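Local coordinates for protein acinetobacter secreted protease CpaA (Acinetobacter nosocomialis M2, PDB 6O38) that is a zinc metalloprotease secreted by the type II secretion system, which forms a complex with its chaperone CpaB, at residues 62-67 / 89-94. Residues are numbered along the deposited sequence; the frame is centred on the assembly and turned at random.
Sequences TSNTNI and NKWIAQ
Asn66 leans out of the loop 62-67 onto the strand backbone at Ile92 and Ala93. CB leaves with CG held between the backbone N and the carbonyl carbon (chi1 68°), which swings the amide across to the strand. Asn66 CG then comes within 3.9 Å of both Ile92 CA and Ala93 N. At the tip the two branches part: Asn66 OD1 accepts from Ala93 N at 3.0 Å, the donor tilted from the amide plane, while ND2 rests on Ile92 CG2. The backbone of the same residue joins in, Asn66 N giving Trp91 O a bent hydrogen bond of 3.3 Å.

Earlier in the loop, Asn64 O accepts from Trp91 N, almost straight (169°), at 3.0 Å. Together these two backbone bonds bridge Thr65 with Trp91, a single parallel beta bridge. The Asn64 amide runs alongside the indole, its ND2 3.7 Å from Trp91 CD1 at the ring edge, with the planes 66° apart; ND2 itself bonds to Leu38 O and Trp91 NE1 to Pro39 O. Thr65 OG1 turns back to Thr62 O, the carbonyl that also takes Thr65 N, and so braces the type I turn 62-65. Farther along, Ile67 CD1 meets Ala93 CB at 3.9 Å.

The contact thus fastens the loop between strands 58-61 and 71-74 to strand 90-98, inside a StcE-type beta-sandwich domain; strand 79-85 pairs antiparallel with 90-98, and its Phe84 meets the Trp91 ring edge-to-face.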
ATOM      1  N   THR A  62     -13.599  10.331 -11.602  1.00 61.86           N
ATOM      2  CA  THR A  62     -12.970  11.571 -12.043  1.00 61.80           C
ATOM      3  C   THR A  62     -11.872  11.330 -13.072  1.00 63.00           C
ATOM      4  O   THR A  62     -11.032  12.209 -13.291  1.00 63.21           O
ATOM      5  CB  THR A  62     -12.405  12.332 -10.842  1.00 61.81           C
ATOM      6  OG1 THR A  62     -11.326  11.584 -10.269  1.00 62.08           O
ATOM      7  CG2 THR A  62     -13.481  12.528  -9.794  1.00 61.86           C
ATOM      8  N   SER A  63     -11.866  10.159 -13.712  1.00 61.71           N
ATOM      9  CA  SER A  63     -10.769   9.811 -14.609  1.00 63.79           C
ATOM     10  C   SER A  63     -10.770  10.658 -15.876  1.00 65.81           C
ATOM     11  O   SER A  63      -9.716  10.841 -16.494  1.00 67.59           O
ATOM     12  CB  SER A  63     -10.836   8.326 -14.966  1.00 64.67           C
ATOM     13  OG  SER A  63     -12.090   7.994 -15.535  1.00 65.60           O
ATOM     14  N   ASN A  64     -11.929  11.181 -16.280  1.00 65.43           N
ATOM     15  CA  ASN A  64     -12.037  12.003 -17.479  1.00 67.12           C
ATOM     16  C   ASN A  64     -12.316  13.466 -17.143  1.00 65.59           C
ATOM     17  O   ASN A  64     -12.919  14.190 -17.939  1.00 66.59           O
ATOM     18  CB  ASN A  64     -13.111  11.449 -18.413  1.00 68.62           C
ATOM     19  CG  ASN A  64     -14.492  11.449 -17.787  1.00 66.66           C
ATOM     20  OD1 ASN A  64     -14.637  11.513 -16.566  1.00 64.49           O
ATOM     21  ND2 ASN A  64     -15.518  11.370 -18.626  1.00 67.54           N
ATOM     22  N   THR A  65     -11.882  13.910 -15.969  1.00 68.20           N
ATOM     23  CA  THR A  65     -11.988  15.297 -15.540  1.00 67.47           C
ATOM     24  C   THR A  65     -10.588  15.869 -15.335  1.00 68.51           C
ATOM     25  O   THR A  65      -9.579  15.200 -15.569  1.00 69.61           O
ATOM     26  CB  THR A  65     -12.815  15.415 -14.256  1.00 64.81           C
ATOM     27  OG1 THR A  65     -12.081  14.852 -13.161  1.00 63.60           O
ATOM     28  CG2 THR A  65     -14.135  14.676 -14.401  1.00 64.21           C
ATOM     29  N   ASN A  66     -10.533  17.125 -14.891  1.00 67.39           N
ATOM     30  CA  ASN A  66      -9.275  17.779 -14.564  1.00 68.40           C
ATOM     31  C   ASN A  66      -9.018  17.817 -13.061  1.00 65.97           C
ATOM     32  O   ASN A  66      -8.167  18.587 -12.602  1.00 66.74           O
ATOM     33  CB  ASN A  66      -9.242  19.194 -15.144  1.00 71.50           C
ATOM     34  CG  ASN A  66     -10.233  20.125 -14.473  1.00 71.12           C
ATOM     35  OD1 ASN A  66     -11.316  19.708 -14.064  1.00 69.06           O
ATOM     36  ND2 ASN A  66      -9.865  21.396 -14.356  1.00 73.71           N
ATOM     37  N   ILE A  67      -9.734  17.005 -12.292  1.00 64.92           N
ATOM     38  CA  ILE A  67      -9.570  16.944 -10.845  1.00 63.39           C
ATOM     39  C   ILE A  67      -8.505  15.889 -10.535  1.00 63.12           C
ATOM     40  O   ILE A  67      -8.702  14.716 -10.888  1.00 63.14           O
ATOM     41  CB  ILE A  67     -10.890  16.615 -10.143  1.00 62.07           C
ATOM     42  CG1 ILE A  67     -11.888  17.756 -10.345  1.00 62.85           C
ATOM     43  CG2 ILE A  67     -10.659  16.352  -8.663  1.00 61.53           C
ATOM     44  CD1 ILE A  67     -13.247  17.496  -9.747  1.00 62.35           C
ATOM     45  N   ASN A  89     -10.195  17.422 -23.988  1.00 84.65           N
ATOM     46  CA  ASN A  89     -10.914  16.146 -23.929  1.00 81.24           C
ATOM     47  C   ASN A  89     -11.200  15.735 -22.485  1.00 76.69           C
ATOM     48  O   ASN A  89     -11.111  14.559 -22.124  1.00 74.61           O
ATOM     49  CB  ASN A  89     -10.151  15.047 -24.672  1.00 82.57           C
ATOM     50  CG  ASN A  89     -11.048  13.902 -25.102  1.00 80.98           C
ATOM     51  OD1 ASN A  89     -12.262  14.064 -25.232  1.00 79.61           O
ATOM     52  ND2 ASN A  89     -10.454  12.735 -25.327  1.00 81.44           N
ATOM     53  N   LYS A  90     -11.548  16.712 -21.651  1.00 78.23           N
ATOM     54  CA  LYS A  90     -11.827  16.471 -20.243  1.00 73.78           C
ATOM     55  C   LYS A  90     -12.946  17.393 -19.780  1.00 72.58           C
ATOM     56  O   LYS A  90     -13.194  18.448 -20.369  1.00 75.60           O
ATOM     57  CB  LYS A  90     -10.579  16.685 -19.373  1.00 73.22           C
ATOM     58  CG  LYS A  90      -9.509  15.615 -19.531  1.00 73.64           C
ATOM     59  CD  LYS A  90      -8.249  15.967 -18.755  1.00 73.48           C
ATOM     60  CE  LYS A  90      -7.590  17.221 -19.305  1.00 77.05           C
ATOM     61  NZ  LYS A  90      -6.266  17.479 -18.674  1.00 77.40           N
ATOM     62  N   TRP A  91     -13.624  16.977 -18.713  1.00 72.57           N
ATOM     63  CA  TRP A  91     -14.640  17.798 -18.067  1.00 71.38           C
ATOM     64  C   TRP A  91     -13.965  18.718 -17.057  1.00 71.33           C
ATOM     65  O   TRP A  91     -13.379  18.246 -16.076  1.00 69.23           O
ATOM     66  CB  TRP A  91     -15.691  16.927 -17.379  1.00 68.17           C
ATOM     67  CG  TRP A  91     -16.623  16.223 -18.320  1.00 68.53           C
ATOM     68  CD1 TRP A  91     -16.477  14.967 -18.833  1.00 68.63           C
ATOM     69  CD2 TRP A  91     -17.853  16.731 -18.851  1.00 69.22           C
ATOM     70  NE1 TRP A  91     -17.536  14.663 -19.653  1.00 69.10           N
ATOM     71  CE2 TRP A  91     -18.395  15.730 -19.681  1.00 69.36           C
ATOM     72  CE3 TRP A  91     -18.548  17.936 -18.705  1.00 70.14           C
ATOM     73  CZ2 TRP A  91     -19.598  15.897 -20.364  1.00 70.03           C
ATOM     74  CZ3 TRP A  91     -19.741  18.100 -19.385  1.00 71.02           C
ATOM     75  CH2 TRP A  91     -20.253  17.087 -20.206  1.00 70.81           C
ATOM     76  N   ILE A  92     -14.046  20.023 -17.294  1.00 69.89           N
ATOM     77  CA  ILE A  92     -13.443  21.014 -16.409  1.00 70.92           C
ATOM     78  C   ILE A  92     -14.416  21.323 -15.281  1.00 69.56           C
ATOM     79  O   ILE A  92     -15.583  21.654 -15.526  1.00 70.18           O
ATOM     80  CB  ILE A  92     -13.069  22.288 -17.184  1.00 75.76           C
ATOM     81  CG1 ILE A  92     -12.099  21.956 -18.319  1.00 78.29           C
ATOM     82  CG2 ILE A  92     -12.461  23.321 -16.246  1.00 77.11           C
ATOM     83  CD1 ILE A  92     -11.648  23.164 -19.110  1.00 83.93           C
ATOM     84  N   ALA A  93     -13.939  21.219 -14.044  1.00 70.74           N
ATOM     85  CA  ALA A  93     -14.787  21.441 -12.882  1.00 70.59           C
ATOM     86  C   ALA A  93     -14.937  22.929 -12.595  1.00 75.25           C
ATOM     87  O   ALA A  93     -13.991  23.708 -12.755  1.00 77.26           O
ATOM     88  CB  ALA A  93     -14.212  20.729 -11.658  1.00 67.53           C
ATOM     89  N   GLN A  94     -16.134  23.319 -12.166  1.00 72.76           N
ATOM     90  CA  GLN A  94     -16.456  24.698 -11.806  1.00 73.19           C
ATOM     91  C   GLN A  94     -16.708  24.731 -10.299  1.00 72.86           C
ATOM     92  O   GLN A  94     -17.841  24.573  -9.842  1.00 73.56           O
ATOM     93  CB  GLN A  94     -17.665  25.203 -12.591  1.00 74.89           C
ATOM     94  CG  GLN A  94     -17.606  24.913 -14.084  1.00 74.94           C
ATOM     95  CD  GLN A  94     -16.539  25.721 -14.796  1.00 74.84           C
ATOM     96  OE1 GLN A  94     -16.280  26.872 -14.448  1.00 75.52           O
ATOM     97  NE2 GLN A  94     -15.913  25.118 -15.801  1.00 73.67           N
TER